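Local coordinates for beta-glucosidase (PDB 5M6G), which probably hydrolyses terminal, non-reducing beta-D-glucosyl residues with release of beta-D-glucose, as a member of glycosyl hydrolase family 3, at residues C183-D188 against Y194-E199; G198-N203 against F606-G611. All blocks are in the same frame, centred on the assembly; numbering follows the deposited sequence. Where two conformers were deposited one is given.

Contact 1. Residues C183-D188 against Y194-E199; sequences CVARDD and YESFGE. With MG (magnesium ion), chain D.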
loop_
_atom_site.group_PDB
_atom_site.type_symbol
_atom_site.label_atom_id
_atom_site.label_comp_id
_atom_site.label_asym_id
_atom_site.label_seq_id
_atom_site.Cartn_x
_atom_site.Cartn_y
_atom_site.Cartn_z
ATOM N N CYS A 183 -4.135 7.361 3.842
ATOM C CA CYS A 183 -5.560 7.249 4.105
ATOM C C CYS A 183 -5.836 6.993 5.579
ATOM O O CYS A 183 -5.186 6.155 6.209
ATOM C CB CYS A 183 -6.128 6.105 3.251
ATOM S SG CYS A 183 -5.173 4.476 3.271
ATOM N N VAL A 184 -6.809 7.722 6.123
ATOM C CA VAL A 184 -7.295 7.527 7.485
ATOM C C VAL A 184 -8.630 6.804 7.359
ATOM O O VAL A 184 -9.647 7.418 7.023
ATOM C CB VAL A 184 -7.435 8.861 8.223
ATOM C CG1 VAL A 184 -7.974 8.639 9.610
ATOM C CG2 VAL A 184 -6.091 9.575 8.275
ATOM N N ALA A 185 -8.635 5.497 7.617
ATOM C CA ALA A 185 -9.810 4.671 7.357
ATOM C C ALA A 185 -10.796 4.823 8.511
ATOM O O ALA A 185 -10.520 4.381 9.631
ATOM C CB ALA A 185 -9.410 3.211 7.164
ATOM N N ARG A 186 -11.949 5.435 8.233
ATOM C CA ARG A 186 -12.972 5.683 9.239
ATOM C C ARG A 186 -14.148 4.717 9.171
ATOM O O ARG A 186 -15.005 4.760 10.060
ATOM C CB ARG A 186 -13.510 7.121 9.107
ATOM C CG ARG A 186 -12.435 8.184 9.052
ATOM C CD ARG A 186 -11.875 8.498 10.422
ATOM N NE ARG A 186 -12.847 9.188 11.277
ATOM C CZ ARG A 186 -12.659 9.387 12.580
ATOM N NH1 ARG A 186 -13.571 10.027 13.306
ATOM N NH2 ARG A 186 -11.546 8.947 13.160
ATOM N N ASP A 187 -14.234 3.868 8.148
ATOM C CA ASP A 187 -15.358 2.939 8.011
ATOM C C ASP A 187 -14.837 1.568 7.587
ATOM O O ASP A 187 -14.442 1.372 6.430
ATOM C CB ASP A 187 -16.390 3.468 7.012
ATOM C CG ASP A 187 -17.720 2.742 7.112
ATOM O OD1 ASP A 187 -17.719 1.495 7.105
ATOM O OD2 ASP A 187 -18.770 3.423 7.201
ATOM N N ASP A 188 -14.889 0.607 8.509
ATOM C CA ASP A 188 -14.262 -0.694 8.290
ATOM C C ASP A 188 -14.850 -1.452 7.106
ATOM O O ASP A 188 -14.247 -2.421 6.650
ATOM C CB ASP A 188 -14.378 -1.545 9.562
ATOM C CG ASP A 188 -13.472 -1.058 10.669
ATOM O OD1 ASP A 188 -12.615 -0.186 10.398
ATOM O OD2 ASP A 188 -13.606 -1.564 11.804
ATOM N N TYR A 194 -7.271 -2.072 5.238
ATOM C CA TYR A 194 -5.979 -2.638 5.618
ATOM C C TYR A 194 -4.815 -1.834 5.074
ATOM O O TYR A 194 -3.691 -1.982 5.565
ATOM C CB TYR A 194 -5.854 -4.093 5.157
ATOM C CG TYR A 194 -5.713 -4.343 3.658
ATOM C CD1 TYR A 194 -4.475 -4.234 3.007
ATOM C CD2 TYR A 194 -6.802 -4.743 2.909
ATOM C CE1 TYR A 194 -4.358 -4.498 1.641
ATOM C CE2 TYR A 194 -6.695 -5.000 1.558
ATOM C CZ TYR A 194 -5.473 -4.882 0.930
ATOM O OH TYR A 194 -5.392 -5.157 -0.413
ATOM N N GLU A 195 -5.047 -0.996 4.066
ATOM C CA GLU A 195 -3.978 -0.138 3.578
ATOM C C GLU A 195 -3.802 1.111 4.426
ATOM O O GLU A 195 -2.912 1.915 4.145
ATOM C CB GLU A 195 -4.251 0.245 2.125
ATOM C CG GLU A 195 -4.434 -0.974 1.240
ATOM C CD GLU A 195 -4.311 -0.639 -0.226
ATOM O OE1 GLU A 195 -3.234 -0.152 -0.630
ATOM O OE2 GLU A 195 -5.290 -0.869 -0.966
ATOM N N SER A 196 -4.624 1.291 5.457
ATOM C CA SER A 196 -4.559 2.458 6.325
ATOM C C SER A 196 -3.797 2.127 7.601
ATOM O O SER A 196 -4.002 1.070 8.208
ATOM C CB SER A 196 -5.974 2.942 6.667
ATOM O OG SER A 196 -5.983 3.966 7.650
ATOM N N PHE A 197 -2.933 3.045 8.025
ATOM C CA PHE A 197 -2.249 2.874 9.298
ATOM C C PHE A 197 -3.183 3.002 10.501
ATOM O O PHE A 197 -2.816 2.587 11.606
ATOM C CB PHE A 197 -1.126 3.889 9.427
ATOM C CG PHE A 197 0.014 3.648 8.495
ATOM C CD1 PHE A 197 0.860 2.564 8.687
ATOM C CD2 PHE A 197 0.260 4.521 7.440
ATOM C CE1 PHE A 197 1.950 2.342 7.830
ATOM C CE2 PHE A 197 1.340 4.316 6.589
ATOM C CZ PHE A 197 2.184 3.216 6.779
ATOM N N GLY A 198 -4.365 3.569 10.338
ATOM C CA GLY A 198 -5.266 3.641 11.473
ATOM C C GLY A 198 -6.350 4.666 11.247
ATOM O O GLY A 198 -6.329 5.437 10.289
ATOM N N GLU A 199 -7.315 4.659 12.165
ATOM C CA GLU A 199 -8.476 5.531 12.048
ATOM C C GLU A 199 -8.213 6.946 12.544
ATOM O O GLU A 199 -9.045 7.829 12.310
ATOM C CB GLU A 199 -9.656 4.939 12.824
ATOM C CG GLU A 199 -9.525 5.108 14.323
ATOM C CD GLU A 199 -10.624 4.401 15.100
ATOM O OE1 GLU A 199 -11.301 3.527 14.518
ATOM O OE2 GLU A 199 -10.800 4.720 16.294
HETATM MG MG MG D . -12.781 3.282 12.969
HETATM O O HOH W 1 -2.607 5.350 6.452
HETATM O O HOH W 2 -12.083 2.814 10.930
HETATM O O HOH W 3 -13.083 1.041 13.303
#

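Contact 2. Residues G198-N203 against F606-G611; sequences GEKSEN and FPHGFG. With MG (magnesium ion), chain D.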
loop_
_atom_site.group_PDB
_atom_site.type_symbol
_atom_site.label_atom_id
_atom_site.label_comp_id
_atom_site.label_asym_id
_atom_site.label_seq_id
_atom_site.Cartn_x
_atom_site.Cartn_y
_atom_site.Cartn_z
ATOM N N GLY A 198 -4.365 3.569 10.338
ATOM C CA GLY A 198 -5.266 3.641 11.473
ATOM C C GLY A 198 -6.350 4.666 11.247
ATOM O O GLY A 198 -6.329 5.437 10.289
ATOM N N GLU A 199 -7.315 4.659 12.165
ATOM C CA GLU A 199 -8.476 5.531 12.048
ATOM C C GLU A 199 -8.213 6.946 12.544
ATOM O O GLU A 199 -9.045 7.829 12.310
ATOM C CB GLU A 199 -9.656 4.939 12.824
ATOM C CG GLU A 199 -9.525 5.108 14.323
ATOM C CD GLU A 199 -10.624 4.401 15.100
ATOM O OE1 GLU A 199 -11.301 3.527 14.518
ATOM O OE2 GLU A 199 -10.800 4.720 16.294
ATOM N N LYS A 200 -7.108 7.182 13.246
ATOM C CA LYS A 200 -6.804 8.495 13.794
ATOM C C LYS A 200 -5.702 9.149 12.981
ATOM O O LYS A 200 -4.717 8.499 12.619
ATOM C CB LYS A 200 -6.384 8.409 15.259
ATOM C CG LYS A 200 -7.482 7.881 16.162
ATOM C CD LYS A 200 -7.013 7.770 17.600
ATOM C CE LYS A 200 -6.856 9.127 18.245
ATOM N NZ LYS A 200 -8.096 9.495 18.960
ATOM N N SER A 201 -5.878 10.442 12.696
ATOM C CA SER A 201 -4.869 11.168 11.932
ATOM C C SER A 201 -3.484 11.043 12.556
ATOM O O SER A 201 -2.487 11.034 11.830
ATOM C CB SER A 201 -5.263 12.645 11.808
ATOM O OG SER A 201 -5.238 13.247 13.080
ATOM N N GLU A 202 -3.403 10.970 13.895
ATOM C CA GLU A 202 -2.141 10.664 14.570
ATOM C C GLU A 202 -1.486 9.422 13.982
ATOM O O GLU A 202 -0.275 9.396 13.737
ATOM C CB GLU A 202 -2.388 10.463 16.073
ATOM C CG GLU A 202 -1.474 9.412 16.730
ATOM C CD GLU A 202 -2.222 8.404 17.618
ATOM O OE1 GLU A 202 -3.183 8.793 18.314
ATOM O OE2 GLU A 202 -1.840 7.215 17.618
ATOM N N ASN A 203 -2.275 8.363 13.786
ATOM C CA ASN A 203 -1.727 7.095 13.323
ATOM C C ASN A 203 -1.004 7.288 12.003
ATOM O O ASN A 203 0.213 7.090 11.904
ATOM C CB ASN A 203 -2.843 6.044 13.178
ATOM C CG ASN A 203 -3.485 5.657 14.515
ATOM O OD1 ASN A 203 -2.810 5.614 15.546
ATOM N ND2 ASN A 203 -4.795 5.345 14.493
ATOM N N PHE A 606 -13.705 -3.367 21.743
ATOM C CA PHE A 606 -12.369 -2.976 22.183
ATOM C C PHE A 606 -12.085 -1.566 21.677
ATOM O O PHE A 606 -12.257 -1.297 20.474
ATOM C CB PHE A 606 -11.272 -3.930 21.654
ATOM C CG PHE A 606 -11.524 -5.381 21.934
ATOM C CD1 PHE A 606 -11.336 -5.899 23.200
ATOM C CD2 PHE A 606 -11.917 -6.236 20.915
ATOM C CE1 PHE A 606 -11.555 -7.249 23.455
ATOM C CE2 PHE A 606 -12.133 -7.591 21.164
ATOM C CZ PHE A 606 -11.965 -8.086 22.436
ATOM N N PRO A 607 -11.604 -0.658 22.523
ATOM C CA PRO A 607 -11.325 0.708 22.070
ATOM C C PRO A 607 -10.000 0.808 21.326
ATOM O O PRO A 607 -9.121 -0.052 21.425
ATOM C CB PRO A 607 -11.257 1.505 23.374
ATOM C CG PRO A 607 -10.686 0.497 24.361
ATOM C CD PRO A 607 -11.249 -0.855 23.941
ATOM N N HIS A 608 -9.876 1.901 20.580
ATOM C CA HIS A 608 -8.607 2.284 19.978
ATOM C C HIS A 608 -7.509 2.293 21.034
ATOM O O HIS A 608 -7.716 2.746 22.156
ATOM C CB HIS A 608 -8.758 3.670 19.342
ATOM C CG HIS A 608 -7.565 4.111 18.559
ATOM N ND1 HIS A 608 -6.420 4.592 19.156
ATOM C CD2 HIS A 608 -7.335 4.138 17.224
ATOM C CE1 HIS A 608 -5.532 4.890 18.223
ATOM N NE2 HIS A 608 -6.067 4.634 17.042
ATOM N N GLY A 609 -6.343 1.756 20.687
ATOM C CA GLY A 609 -5.238 1.712 21.620
ATOM C C GLY A 609 -5.237 0.535 22.571
ATOM O O GLY A 609 -4.306 0.415 23.374
ATOM N N PHE A 610 -6.241 -0.334 22.508
ATOM C CA PHE A 610 -6.333 -1.475 23.406
ATOM C C PHE A 610 -5.365 -2.569 22.977
ATOM O O PHE A 610 -5.197 -2.843 21.784
ATOM C CB PHE A 610 -7.764 -2.021 23.423
ATOM C CG PHE A 610 -7.971 -3.168 24.379
ATOM C CD1 PHE A 610 -8.221 -2.931 25.715
ATOM C CD2 PHE A 610 -7.926 -4.479 23.928
ATOM C CE1 PHE A 610 -8.415 -3.986 26.593
ATOM C CE2 PHE A 610 -8.119 -5.536 24.799
ATOM C CZ PHE A 610 -8.361 -5.291 26.130
ATOM N N GLY A 611 -4.714 -3.185 23.957
ATOM C CA GLY A 611 -3.887 -4.346 23.688
ATOM C C GLY A 611 -3.372 -4.964 24.970
ATOM O O GLY A 611 -2.767 -4.275 25.797
HETATM MG MG MG D . -12.781 3.282 12.969
HETATM O O HOH W 2 -12.083 2.814 10.930
HETATM O O HOH W 3 -13.083 1.041 13.303
#

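Contact 1. Residues C183-D188 against Y194-E199
Ser196 reaches across to the backbone of Cys183 and Ala185 and illustrates how one hydroxyl can join two stretches of loop. Ser196 OG donates to Cys183 O at 2.7 Å, approaching from above the carbonyl plane, and accepts from Ala185 N at 3.1 Å. Gly198 N donates to Ser196 OG at 3.2 Å, a third bond to the same oxygen, which closes an ST turn over Ser196-Gly198. A chi1 of 172° sends OG beside Ser196's own carbonyl carbon, where all three partners can meet it. The methyl of Ala185 packs snugly against the serine, its CB 3.5 Å from Ser196 CB. Cys183 O has a second donor, a water that also accepts from Phe197 N, so this buried carbonyl is held twice. Were Ser196 replaced by alanine, Ala185 N and Gly198 N would probably lose their shared acceptor and Cys183 O one of its donors.

Farther along, the Arg186 chain bends at chi2 and chi3 and presents the edge of its guanidinium to Glu199. Arg186 NH2 donates to Glu199 O at 2.9 Å, with the oxygen almost in the guanidinium plane but the donor 35° out of the carbonyl plane. Glu199's side chain, extended beyond CG, carries OE1 to a magnesium ion at 2.2 Å, while OE2 turns to Thr586. A metal-bound water lies 2.6 Å from Ala185 O, linking the metal to the opposite segment; Ile596 O and Asn597 OD1 complete the protein ligands. Cys183 is itself tied to Cys181 by a disulfide. The whole is an ST turn at Ser196 set beside a magnesium site, within the long loop between strand 176-177 and helix 201-206 of the TIM-barrel-type N-terminal domain.

Contact 2. Residues G198-N203 against F606-G611
Glu199 OE2, hydrogen-bonded to Thr586 OG1 and to the backbone N of Asp598, also lies 3.6 Å from His608 CD2, meeting the imidazole obliquely. The carboxylate and the imidazole pass alongside, running opposite ways, with their planes 26° apart. Lys200 supplies the facial contact: its CD sits over the centre of the His608 ring, 3.4 Å from the centroid, a CH-pi interaction. With chi2 extended, the lysine carries CD across the ring; the bends at chi3 and chi4 then carry NZ on to a salt bridge with Asp598. The amide of Asn203 comes in at the edge of the imidazole, nearly coplanar with it. His608 thus has a methylene over one face and an amide at its rim, and with CG anti to the backbone N (chi1 -174°) the ring projects from its turn toward residues 198-203. That turn is a type II beta turn from Pro607 to Phe610, closed by Phe610 N to Pro607 O at 3.1 Å. Lys200 is the N-cap of helix 201-206, whereas Phe606, just before the turn, and Phe610, its last residue, both pack on Leu416 of strand 414-418, an outermost strand of the six-stranded mixed sheet.

How the contacts relate
Both contacts share Gly198 and Glu199 and one magnesium ion, but they differ in depth and reach. Contact 1 is a buried association within a single loop of the N-terminal domain, dominated by hydrogen bonds to backbone atoms. Contact 2 is only partly buried and brings together residues some 400 positions apart, joining the start of a helix in that domain to a turn in the C-terminal domain, largely through packing around one imidazole. Their centres lie about 10 Å apart, and Val184 CG1 touches the backbone of Lys200 and Ser201. Glu199 therefore stands at the joint: its carbonyl serves contact 1, its carboxylate the metal and the domain interface.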